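3-hydroxyisobutyrate dehydrogenase family protein (PDB 3PDU) acts as a beta-hydroxyacid dehydrogenase with succinic semialdehyde reductase activity, binding NADP and probably interconverting succinic semialdehyde and gamma-hydroxybutyrate. Local coordinates at residues V97-T101 against L247-L251; G114-E118 against S142-D146; G131-I135 against F151-K156. One frame throughout, in Å; residues are numbered along the deposited sequence.

In the fold
Interactions 2 and 3 share the mixed sheet of the nucleotide-binding domain, whereas interaction 1 joins that domain to the helical C-terminal part. Strands 115-122 and 133-139, adjacent in the sheet, each supply one segment, and the successive helices 141-146 and 148-154 supply the partners; along the chain the two contacts cross. Their centres lie about 16 Å apart, and Phe151 of interaction 3 packs on Leu117 and Phe144 of interaction 2. Both are nested in the loop closed by interaction 1, whose centre is about 22 and 25 Å from the centres of interactions 2 and 3. Helix 99-111 leads into strand 115-122, so the interdomain join continues into the sheet; interactions 1 and 3 touch the same second subunit.

Interaction 1: residues V97-T101 against L247-L251; sequences VDDET and LGDRL
Arg250 reaches from helix 234-251 to Asp99 and Glu100 in the first turn of helix 99-111, an interdomain salt bridge between the nucleotide-binding domain and the helical C-terminal part. Its CB points toward the acidic turn, and the chain then bends at chi3 (-65°), which brings the guanidinium across Glu100. CD is the first atom to touch, lying 3.6 Å from Glu100 OE2. NE comes next and gives its N-H to a water 2.9 Å away, which in turn donates to Asp99 OD2. At CZ the group is covered on both faces: Glu100 CG stands 3.9 Å above one, off centre, and Leu247 CA lies over the other, also toward the rim. The Glu100 carboxylate is stacked, its plane only 11° from that of the guanidinium; no N-H points at OE2, so this part of the attraction is one of charge alone. The direct salt bridge ends the chain, Arg250 NH2 lying 2.8 Å from Asp99 OD1; the N-H...O angle of 133° shows a bent bond. NH1 binds a glycerol, probably from the crystallisation liquor. With an alanine here, Asp99 OD1 and the bridging water would probably lose their cationic mate, and the hold between the two helices would be weaker. Asp99 is not left to this bridge alone, because its OD2 also pairs with Arg169 on helix 166-194. Just before the acidic pair, Asp98 occupies the N-cap position of helix 99-111: its OD2 accepts from Thr101 N at 2.9 Å, and its OD1 accepts from Thr101 OG1 at 2.7 Å.

Interaction 2: residues G114-E118 against S142-D146; sequences GRFLE and SLFTD
Arg115 and Leu143 carry the closest pair of CA atoms, 6.7 Å apart, where helix 142-146 lies over strand 115-118. The two short axes approach to 8.4 Å and their directions differ by 73°, so the helix runs strongly across the strand. Arg115 and Leu117, whose side chains point toward the helix, form the contact, with Phe116 turned to the other side of the sheet, against Tyr91 and Asp93. Leu143 CG stands anti to its backbone N (chi1 179°), which carries CD2 down onto the strand, 3.8 Å from Leu117 CB. Leu117 CD2 in turn meets the edge of the Phe144 ring, 4.2 Å from CD1; that ring also makes an edge-to-face contact with His160. At the start of the strand Arg115 reaches across to the helix, its guanidinium set between Ser142 and Asp146. Its NH1 donates to Ser142 OG at 2.8 Å, nearly in the guanidinium plane, while Leu143 CB lies over one face. Asp146 is held end-on: NH1 and NH2 both donate to the single oxygen OD2, each at 3.0 Å, and the carboxylate plane is turned 69° from the guanidinium. NH2 meets the anti lone pair, whereas NH1 comes from above the carboxylate plane. Ser142 OG is also bonded to Asp140 OD1, so the serine links the arginine to Asp140, just before helix 141-146. With NE bonded to Gly88 O, each guanidinium nitrogen has an acceptor, which fixes the group's rotation, and the two bonds to one oxygen would probably favour an ionised Asp146.

Interaction 3: residues G131-I135 against F151-K156; sequences GTLII and FAALGK
Lys156 N donates to Leu133 O at 2.8 Å, the donor lying in the carbonyl plane and the N-H...O angle measuring 148°. The return bond, from Leu133 N to Leu154 O, is weak at 3.5 Å. Together they flank a parallel bridge of Leu133 with Gly155, so the chain leaving helix 148-154 falls into line beside strand 133-139. The approach probably leaves room only for glycine: a CB on Gly155 would come too near Leu133 O and Ile135 CD1, and one on Gly131 too near Ala153 O. Gly131, which leaves its own helix at positive phi (77°), also sets its CA in a CA-H...O contact of 3.2 Å with Leu154 O. The Lys156 side chain then crosses the strand. Its CG sits between the backbone N and the carbonyl carbon (chi1 65°), and from there the extended chain passes the Thr132 carbonyl, with CD 3.5 Å from Thr132 O and CE 4.0 Å from Ile134 CG1. NZ goes on to bond Ala208 O of the second subunit, and a water donating to Thr132 O receives a weak bond from the same NZ. The apolar side of the contact belongs to Ile135. Its CG2 stands over the centre of one Phe151 ring face, 4.3 Å above the plane, and its CD1 comes to 3.7 Å from CD1 of Phe151. Leu117 lies against this ring too, tying it to strand 115-122. Strand 133-139, the helices 141-146 and 148-154, and strand 157-160, parallel to the first and next to it, make up a beta-alpha-beta crossover at one edge of the sheet of the Rossmann-type nucleotide-binding domain.

Interaction 1: residues V97-T101 against L247-L251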
ATOM      1  N   VAL A  97      -2.525   2.204  24.775  1.00 15.45           N
ATOM      2  CA  VAL A  97      -1.182   1.647  24.674  1.00 17.12           C
ATOM      3  C   VAL A  97      -1.290   0.225  24.119  1.00 17.72           C
ATOM      4  O   VAL A  97      -2.395  -0.299  23.931  1.00 18.94           O
ATOM      5  CB  VAL A  97      -0.464   1.602  26.066  1.00 14.59           C
ATOM      6  CG1 VAL A  97      -0.262   3.025  26.650  1.00 17.77           C
ATOM      7  CG2 VAL A  97      -1.237   0.719  27.051  1.00 15.71           C
ATOM      8  N   ASP A  98      -0.155  -0.408  23.858  1.00 18.90           N
ATOM      9  CA  ASP A  98      -0.160  -1.808  23.431  1.00 17.99           C
ATOM     10  C   ASP A  98      -0.371  -2.742  24.622  1.00 19.99           C
ATOM     11  O   ASP A  98      -0.167  -2.348  25.776  1.00 18.98           O
ATOM     12  CB  ASP A  98       1.169  -2.150  22.767  1.00 18.49           C
ATOM     13  CG  ASP A  98       2.340  -1.957  23.699  1.00 23.18           C
ATOM     14  OD1 ASP A  98       2.715  -0.789  23.972  1.00 23.43           O
ATOM     15  OD2 ASP A  98       2.890  -2.972  24.165  1.00 25.30           O
ATOM     16  N   ASP A  99      -0.747  -3.989  24.331  1.00 17.93           N
ATOM     17  CA  ASP A  99      -1.011  -4.988  25.355  1.00 18.14           C
ATOM     18  C   ASP A  99       0.243  -5.408  26.119  1.00 19.01           C
ATOM     19  O   ASP A  99       0.152  -5.824  27.265  1.00 23.42           O
ATOM     20  CB  ASP A  99      -1.735  -6.223  24.780  1.00 20.57           C
ATOM     21  CG  ASP A  99      -1.029  -6.828  23.570  1.00 23.50           C
ATOM     22  OD1 ASP A  99      -0.356  -6.097  22.818  1.00 29.49           O
ATOM     23  OD2 ASP A  99      -1.180  -8.045  23.344  1.00 22.88           O
ATOM     24  N   GLU A 100       1.417  -5.297  25.504  1.00 18.65           N
ATOM     25  CA  GLU A 100       2.640  -5.642  26.235  1.00 20.35           C
ATOM     26  C   GLU A 100       2.942  -4.608  27.324  1.00 22.13           C
ATOM     27  O   GLU A 100       3.379  -4.954  28.424  1.00 20.04           O
ATOM     28  CB  GLU A 100       3.823  -5.849  25.277  1.00 23.29           C
ATOM     29  CG  GLU A 100       3.564  -6.996  24.293  1.00 31.53           C
ATOM     30  CD  GLU A 100       4.824  -7.546  23.631  1.00 40.72           C
ATOM     31  OE1 GLU A 100       5.651  -6.748  23.142  1.00 39.04           O
ATOM     32  OE2 GLU A 100       4.970  -8.786  23.581  1.00 43.47           O
ATOM     33  N   THR A 101       2.682  -3.341  27.021  1.00 17.60           N
ATOM     34  CA  THR A 101       2.842  -2.260  27.997  1.00 17.39           C
ATOM     35  C   THR A 101       1.855  -2.382  29.165  1.00 19.58           C
ATOM     36  O   THR A 101       2.253  -2.338  30.337  1.00 18.93           O
ATOM     37  CB  THR A 101       2.707  -0.870  27.313  1.00 20.36           C
ATOM     38  OG1 THR A 101       3.816  -0.671  26.432  1.00 19.93           O
ATOM     39  CG2 THR A 101       2.679   0.269  28.337  1.00 18.30           C
ATOM     40  N   LEU A 247       1.021  -5.064  16.638  1.00 16.05           N
ATOM     41  CA  LEU A 247       0.221  -6.163  17.188  1.00 14.53           C
ATOM     42  C   LEU A 247       0.005  -7.234  16.129  1.00 14.22           C
ATOM     43  O   LEU A 247       0.169  -8.433  16.393  1.00 14.42           O
ATOM     44  CB  LEU A 247      -1.132  -5.636  17.693  1.00 14.19           C
ATOM     45  CG  LEU A 247      -2.149  -6.644  18.250  1.00 15.90           C
ATOM     46  CD1 LEU A 247      -1.568  -7.432  19.412  1.00 17.21           C
ATOM     47  CD2 LEU A 247      -3.423  -5.927  18.679  1.00 20.01           C
ATOM     48  N   GLY A 248      -0.351  -6.805  14.921  1.00 15.85           N
ATOM     49  CA  GLY A 248      -0.479  -7.722  13.804  1.00 15.07           C
ATOM     50  C   GLY A 248       0.802  -8.503  13.533  1.00 17.66           C
ATOM     51  O   GLY A 248       0.769  -9.704  13.244  1.00 16.55           O
ATOM     52  N   ASP A 249       1.937  -7.819  13.625  1.00 16.42           N
ATOM     53  CA  ASP A 249       3.239  -8.464  13.464  1.00 16.24           C
ATOM     54  C   ASP A 249       3.387  -9.605  14.491  1.00 17.94           C
ATOM     55  O   ASP A 249       3.678 -10.749  14.126  1.00 18.03           O
ATOM     56  CB  ASP A 249       4.350  -7.399  13.616  1.00 15.66           C
ATOM     57  CG  ASP A 249       5.730  -7.915  13.250  1.00 20.05           C
ATOM     58  OD1 ASP A 249       6.047  -9.075  13.554  1.00 21.04           O
ATOM     59  OD2 ASP A 249       6.522  -7.139  12.670  1.00 18.12           O
ATOM     60  N   ARG A 250       3.155  -9.300  15.768  1.00 14.82           N
ATOM     61  CA  ARG A 250       3.261 -10.301  16.844  1.00 20.00           C
ATOM     62  C   ARG A 250       2.305 -11.484  16.677  1.00 20.46           C
ATOM     63  O   ARG A 250       2.650 -12.618  17.004  1.00 18.18           O
ATOM     64  CB  ARG A 250       3.016  -9.667  18.221  1.00 18.17           C
ATOM     65  CG  ARG A 250       4.086  -8.673  18.639  1.00 26.38           C
ATOM     66  CD  ARG A 250       3.994  -8.289  20.123  1.00 18.77           C
ATOM     67  NE  ARG A 250       2.765  -7.567  20.471  1.00 23.14           N
ATOM     68  CZ  ARG A 250       2.584  -6.260  20.293  1.00 25.40           C
ATOM     69  NH1 ARG A 250       3.548  -5.517  19.754  1.00 20.73           N
ATOM     70  NH2 ARG A 250       1.436  -5.688  20.655  1.00 20.13           N
ATOM     71  N   LEU A 251       1.103 -11.217  16.186  1.00 17.83           N
ATOM     72  CA  LEU A 251       0.111 -12.285  15.995  1.00 18.16           C
ATOM     73  C   LEU A 251       0.188 -12.962  14.637  1.00 22.10           C
ATOM     74  O   LEU A 251      -0.588 -13.869  14.348  1.00 28.32           O
ATOM     75  CB  LEU A 251      -1.306 -11.753  16.223  1.00 17.97           C
ATOM     76  CG  LEU A 251      -1.580 -11.253  17.644  1.00 23.33           C
ATOM     77  CD1 LEU A 251      -2.970 -10.635  17.740  1.00 23.27           C
ATOM     78  CD2 LEU A 251      -1.410 -12.390  18.658  1.00 26.48           C
TER
HETATM   79  O   HOH W   1       0.728  -9.116  21.798  1.00 22.37           O

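Interaction 2: residues G114-E118 against S142-D146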
ATOM      1  N   GLY A 114      -0.606  -3.388  44.688  1.00 26.68           N
ATOM      2  CA  GLY A 114      -1.697  -2.571  44.191  1.00 27.24           C
ATOM      3  C   GLY A 114      -2.636  -3.424  43.361  1.00 23.35           C
ATOM      4  O   GLY A 114      -2.347  -4.591  43.114  1.00 23.57           O
ATOM      5  N   ARG A 115      -3.777  -2.870  42.963  1.00 21.44           N
ATOM      6  CA  ARG A 115      -4.625  -3.537  41.976  1.00 18.63           C
ATOM      7  C   ARG A 115      -4.572  -2.763  40.673  1.00 25.28           C
ATOM      8  O   ARG A 115      -4.500  -1.529  40.694  1.00 22.25           O
ATOM      9  CB  ARG A 115      -6.072  -3.640  42.475  1.00 23.20           C
ATOM     10  CG  ARG A 115      -6.236  -4.485  43.741  1.00 22.39           C
ATOM     11  CD  ARG A 115      -7.679  -4.470  44.231  1.00 22.44           C
ATOM     12  NE  ARG A 115      -8.079  -3.146  44.700  1.00 24.47           N
ATOM     13  CZ  ARG A 115      -9.338  -2.730  44.782  1.00 26.11           C
ATOM     14  NH1 ARG A 115     -10.329  -3.531  44.414  1.00 25.22           N
ATOM     15  NH2 ARG A 115      -9.612  -1.507  45.227  1.00 31.67           N
ATOM     16  N   PHE A 116      -4.595  -3.482  39.549  1.00 18.98           N
ATOM     17  CA  PHE A 116      -4.479  -2.864  38.232  1.00 24.34           C
ATOM     18  C   PHE A 116      -5.640  -3.220  37.312  1.00 23.39           C
ATOM     19  O   PHE A 116      -6.089  -4.374  37.239  1.00 19.92           O
ATOM     20  CB  PHE A 116      -3.162  -3.226  37.523  1.00 19.01           C
ATOM     21  CG  PHE A 116      -3.040  -2.611  36.146  1.00 21.13           C
ATOM     22  CD1 PHE A 116      -2.732  -1.262  36.003  1.00 23.38           C
ATOM     23  CD2 PHE A 116      -3.267  -3.368  35.000  1.00 17.77           C
ATOM     24  CE1 PHE A 116      -2.640  -0.679  34.741  1.00 20.20           C
ATOM     25  CE2 PHE A 116      -3.163  -2.799  33.739  1.00 18.24           C
ATOM     26  CZ  PHE A 116      -2.855  -1.452  33.608  1.00 17.80           C
ATOM     27  N   LEU A 117      -6.110  -2.211  36.598  1.00 20.46           N
ATOM     28  CA  LEU A 117      -7.112  -2.394  35.560  1.00 16.62           C
ATOM     29  C   LEU A 117      -6.725  -1.513  34.391  1.00 22.13           C
ATOM     30  O   LEU A 117      -6.363  -0.352  34.593  1.00 21.16           O
ATOM     31  CB  LEU A 117      -8.474  -1.935  36.099  1.00 19.28           C
ATOM     32  CG  LEU A 117      -9.709  -2.159  35.233  1.00 21.91           C
ATOM     33  CD1 LEU A 117     -10.088  -3.635  35.262  1.00 16.05           C
ATOM     34  CD2 LEU A 117     -10.864  -1.303  35.758  1.00 20.02           C
ATOM     35  N   GLU A 118      -6.776  -2.039  33.169  1.00 14.80           N
ATOM     36  CA  GLU A 118      -6.610  -1.169  32.010  1.00 19.97           C
ATOM     37  C   GLU A 118      -8.017  -0.799  31.579  1.00 20.71           C
ATOM     38  O   GLU A 118      -8.937  -1.606  31.709  1.00 18.01           O
ATOM     39  CB  GLU A 118      -5.839  -1.869  30.880  1.00 18.36           C
ATOM     40  CG  GLU A 118      -6.586  -3.036  30.223  1.00 17.65           C
ATOM     41  CD  GLU A 118      -5.835  -3.637  29.040  1.00 20.61           C
ATOM     42  OE1 GLU A 118      -4.757  -3.116  28.681  1.00 21.17           O
ATOM     43  OE2 GLU A 118      -6.319  -4.641  28.471  1.00 21.30           O
ATOM     44  N   SER A 142     -12.414  -6.809  41.121  1.00 23.02           N
ATOM     45  CA  SER A 142     -12.791  -6.036  42.298  1.00 23.88           C
ATOM     46  C   SER A 142     -12.566  -4.541  42.058  1.00 21.19           C
ATOM     47  O   SER A 142     -13.354  -3.707  42.515  1.00 19.54           O
ATOM     48  CB  SER A 142     -12.040  -6.509  43.552  1.00 23.11           C
ATOM     49  OG  SER A 142     -10.672  -6.117  43.526  1.00 20.80           O
ATOM     50  N   LEU A 143     -11.506  -4.198  41.337  1.00 17.38           N
ATOM     51  CA  LEU A 143     -11.253  -2.784  41.033  1.00 19.97           C
ATOM     52  C   LEU A 143     -12.270  -2.243  40.020  1.00 21.31           C
ATOM     53  O   LEU A 143     -12.761  -1.116  40.151  1.00 20.46           O
ATOM     54  CB  LEU A 143      -9.823  -2.570  40.531  1.00 18.42           C
ATOM     55  CG  LEU A 143      -9.393  -1.144  40.135  1.00 21.28           C
ATOM     56  CD1 LEU A 143      -9.678  -0.127  41.246  1.00 21.58           C
ATOM     57  CD2 LEU A 143      -7.900  -1.127  39.763  1.00 17.66           C
ATOM     58  N   PHE A 144     -12.589  -3.043  39.010  1.00 19.40           N
ATOM     59  CA  PHE A 144     -13.643  -2.674  38.065  1.00 18.90           C
ATOM     60  C   PHE A 144     -14.930  -2.330  38.836  1.00 19.51           C
ATOM     61  O   PHE A 144     -15.575  -1.311  38.588  1.00 19.80           O
ATOM     62  CB  PHE A 144     -13.878  -3.836  37.082  1.00 23.03           C
ATOM     63  CG  PHE A 144     -14.948  -3.573  36.062  1.00 20.61           C
ATOM     64  CD1 PHE A 144     -14.677  -2.815  34.930  1.00 21.97           C
ATOM     65  CD2 PHE A 144     -16.227  -4.085  36.231  1.00 26.26           C
ATOM     66  CE1 PHE A 144     -15.667  -2.578  33.973  1.00 21.70           C
ATOM     67  CE2 PHE A 144     -17.223  -3.845  35.287  1.00 29.58           C
ATOM     68  CZ  PHE A 144     -16.941  -3.091  34.160  1.00 25.05           C
ATOM     69  N   THR A 145     -15.291  -3.182  39.785  1.00 18.83           N
ATOM     70  CA  THR A 145     -16.498  -2.983  40.578  1.00 20.24           C
ATOM     71  C   THR A 145     -16.408  -1.707  41.424  1.00 23.61           C
ATOM     72  O   THR A 145     -17.332  -0.886  41.415  1.00 22.77           O
ATOM     73  CB  THR A 145     -16.774  -4.210  41.483  1.00 25.32           C
ATOM     74  OG1 THR A 145     -17.076  -5.338  40.654  1.00 29.78           O
ATOM     75  CG2 THR A 145     -17.958  -3.946  42.403  1.00 27.48           C
ATOM     76  N   ASP A 146     -15.296  -1.550  42.142  1.00 22.36           N
ATOM     77  CA  ASP A 146     -15.063  -0.390  43.013  1.00 20.17           C
ATOM     78  C   ASP A 146     -15.124   0.942  42.273  1.00 22.98           C
ATOM     79  O   ASP A 146     -15.498   1.971  42.850  1.00 21.57           O
ATOM     80  CB  ASP A 146     -13.695  -0.505  43.715  1.00 19.42           C
ATOM     81  CG  ASP A 146     -13.696  -1.527  44.848  1.00 31.90           C
ATOM     82  OD1 ASP A 146     -14.790  -1.989  45.243  1.00 27.67           O
ATOM     83  OD2 ASP A 146     -12.599  -1.859  45.353  1.00 27.81           O
TER

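Interaction 3: residues G131-I135 against F151-K156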
ATOM      1  N   GLY A 131     -19.212  12.911  29.238  1.00 18.87           N
ATOM      2  CA  GLY A 131     -19.298  11.684  30.010  1.00 20.11           C
ATOM      3  C   GLY A 131     -19.946  10.541  29.236  1.00 20.42           C
ATOM      4  O   GLY A 131     -20.603   9.679  29.818  1.00 18.28           O
ATOM      5  N   THR A 132     -19.754  10.509  27.923  1.00 17.41           N
ATOM      6  CA  THR A 132     -20.401   9.478  27.125  1.00 16.65           C
ATOM      7  C   THR A 132     -19.386   8.547  26.444  1.00 21.92           C
ATOM      8  O   THR A 132     -19.641   8.009  25.369  1.00 18.77           O
ATOM      9  CB  THR A 132     -21.347  10.096  26.103  1.00 20.10           C
ATOM     10  OG1 THR A 132     -20.615  10.985  25.240  1.00 21.63           O
ATOM     11  CG2 THR A 132     -22.453  10.895  26.838  1.00 20.00           C
ATOM     12  N   LEU A 133     -18.244   8.354  27.093  1.00 14.74           N
ATOM     13  CA  LEU A 133     -17.201   7.453  26.596  1.00 14.28           C
ATOM     14  C   LEU A 133     -17.667   5.997  26.649  1.00 20.26           C
ATOM     15  O   LEU A 133     -18.544   5.653  27.435  1.00 20.50           O
ATOM     16  CB  LEU A 133     -15.940   7.591  27.456  1.00 13.84           C
ATOM     17  CG  LEU A 133     -15.260   8.961  27.448  1.00 18.92           C
ATOM     18  CD1 LEU A 133     -14.133   9.011  28.502  1.00 15.97           C
ATOM     19  CD2 LEU A 133     -14.713   9.298  26.057  1.00 15.54           C
ATOM     20  N   ILE A 134     -17.071   5.147  25.815  1.00 18.36           N
ATOM     21  CA  ILE A 134     -17.265   3.706  25.928  1.00 16.65           C
ATOM     22  C   ILE A 134     -15.999   3.173  26.575  1.00 20.66           C
ATOM     23  O   ILE A 134     -14.904   3.374  26.061  1.00 20.94           O
ATOM     24  CB  ILE A 134     -17.464   3.050  24.543  1.00 15.76           C
ATOM     25  CG1 ILE A 134     -18.687   3.654  23.835  1.00 20.55           C
ATOM     26  CG2 ILE A 134     -17.596   1.523  24.681  1.00 18.98           C
ATOM     27  CD1 ILE A 134     -18.744   3.358  22.350  1.00 23.97           C
ATOM     28  N   ILE A 135     -16.136   2.518  27.718  1.00 18.89           N
ATOM     29  CA  ILE A 135     -14.962   2.119  28.478  1.00 17.81           C
ATOM     30  C   ILE A 135     -14.682   0.631  28.278  1.00 17.81           C
ATOM     31  O   ILE A 135     -15.557  -0.208  28.517  1.00 20.31           O
ATOM     32  CB  ILE A 135     -15.140   2.479  29.971  1.00 21.02           C
ATOM     33  CG1 ILE A 135     -15.241   4.001  30.115  1.00 22.19           C
ATOM     34  CG2 ILE A 135     -13.993   1.935  30.805  1.00 19.53           C
ATOM     35  CD1 ILE A 135     -15.682   4.462  31.494  1.00 27.43           C
ATOM     36  N   PHE A 151     -16.809   5.407  36.858  1.00 14.88           N
ATOM     37  CA  PHE A 151     -17.027   5.070  35.454  1.00 15.44           C
ATOM     38  C   PHE A 151     -18.371   5.628  34.962  1.00 18.45           C
ATOM     39  O   PHE A 151     -18.507   5.991  33.793  1.00 18.41           O
ATOM     40  CB  PHE A 151     -16.963   3.549  35.227  1.00 16.32           C
ATOM     41  CG  PHE A 151     -15.552   2.987  35.173  1.00 20.52           C
ATOM     42  CD1 PHE A 151     -14.464   3.809  34.942  1.00 22.04           C
ATOM     43  CD2 PHE A 151     -15.331   1.629  35.315  1.00 27.55           C
ATOM     44  CE1 PHE A 151     -13.165   3.281  34.874  1.00 26.31           C
ATOM     45  CE2 PHE A 151     -14.036   1.095  35.248  1.00 24.44           C
ATOM     46  CZ  PHE A 151     -12.958   1.922  35.024  1.00 19.28           C
ATOM     47  N   ALA A 152     -19.357   5.701  35.852  1.00 17.15           N
ATOM     48  CA  ALA A 152     -20.649   6.278  35.485  1.00 17.63           C
ATOM     49  C   ALA A 152     -20.566   7.788  35.209  1.00 15.46           C
ATOM     50  O   ALA A 152     -21.336   8.326  34.420  1.00 21.68           O
ATOM     51  CB  ALA A 152     -21.705   5.973  36.550  1.00 17.56           C
ATOM     52  N   ALA A 153     -19.627   8.469  35.861  1.00 14.85           N
ATOM     53  CA  ALA A 153     -19.383   9.884  35.587  1.00 16.32           C
ATOM     54  C   ALA A 153     -18.599  10.072  34.288  1.00 22.65           C
ATOM     55  O   ALA A 153     -18.635  11.142  33.672  1.00 19.51           O
ATOM     56  CB  ALA A 153     -18.625  10.525  36.748  1.00 20.85           C
ATOM     57  N   LEU A 154     -17.887   9.035  33.866  1.00 18.97           N
ATOM     58  CA  LEU A 154     -17.008   9.166  32.703  1.00 15.61           C
ATOM     59  C   LEU A 154     -17.597   8.653  31.398  1.00 17.45           C
ATOM     60  O   LEU A 154     -17.293   9.182  30.323  1.00 20.78           O
ATOM     61  CB  LEU A 154     -15.690   8.439  32.959  1.00 12.10           C
ATOM     62  CG  LEU A 154     -14.813   8.943  34.109  1.00 15.55           C
ATOM     63  CD1 LEU A 154     -13.583   8.058  34.207  1.00 19.43           C
ATOM     64  CD2 LEU A 154     -14.404  10.393  33.902  1.00 17.86           C
ATOM     65  N   GLY A 155     -18.425   7.618  31.481  1.00 18.39           N
ATOM     66  CA  GLY A 155     -18.839   6.907  30.285  1.00 18.87           C
ATOM     67  C   GLY A 155     -20.306   6.556  30.260  1.00 23.64           C
ATOM     68  O   GLY A 155     -20.983   6.643  31.284  1.00 21.56           O
ATOM     69  N   LYS A 156     -20.798   6.161  29.087  1.00 17.08           N
ATOM     70  CA  LYS A 156     -22.186   5.700  28.946  1.00 19.81           C
ATOM     71  C   LYS A 156     -22.241   4.180  28.886  1.00 24.94           C
ATOM     72  O   LYS A 156     -23.311   3.581  28.985  1.00 22.84           O
ATOM     73  CB  LYS A 156     -22.793   6.244  27.655  1.00 20.20           C
ATOM     74  CG  LYS A 156     -22.109   5.688  26.399  1.00 19.22           C
ATOM     75  CD  LYS A 156     -22.726   6.286  25.145  1.00 24.33           C
ATOM     76  CE  LYS A 156     -22.150   5.667  23.883  1.00 29.44           C
ATOM     77  NZ  LYS A 156     -22.735   6.299  22.676  1.00 31.08           N
TER
HETATM   78  O   HOH W   2     -21.677   9.768  32.213  1.00 32.25           O
HETATM   79  O   HOH W   3     -20.836   8.987  22.795  1.00 47.60           O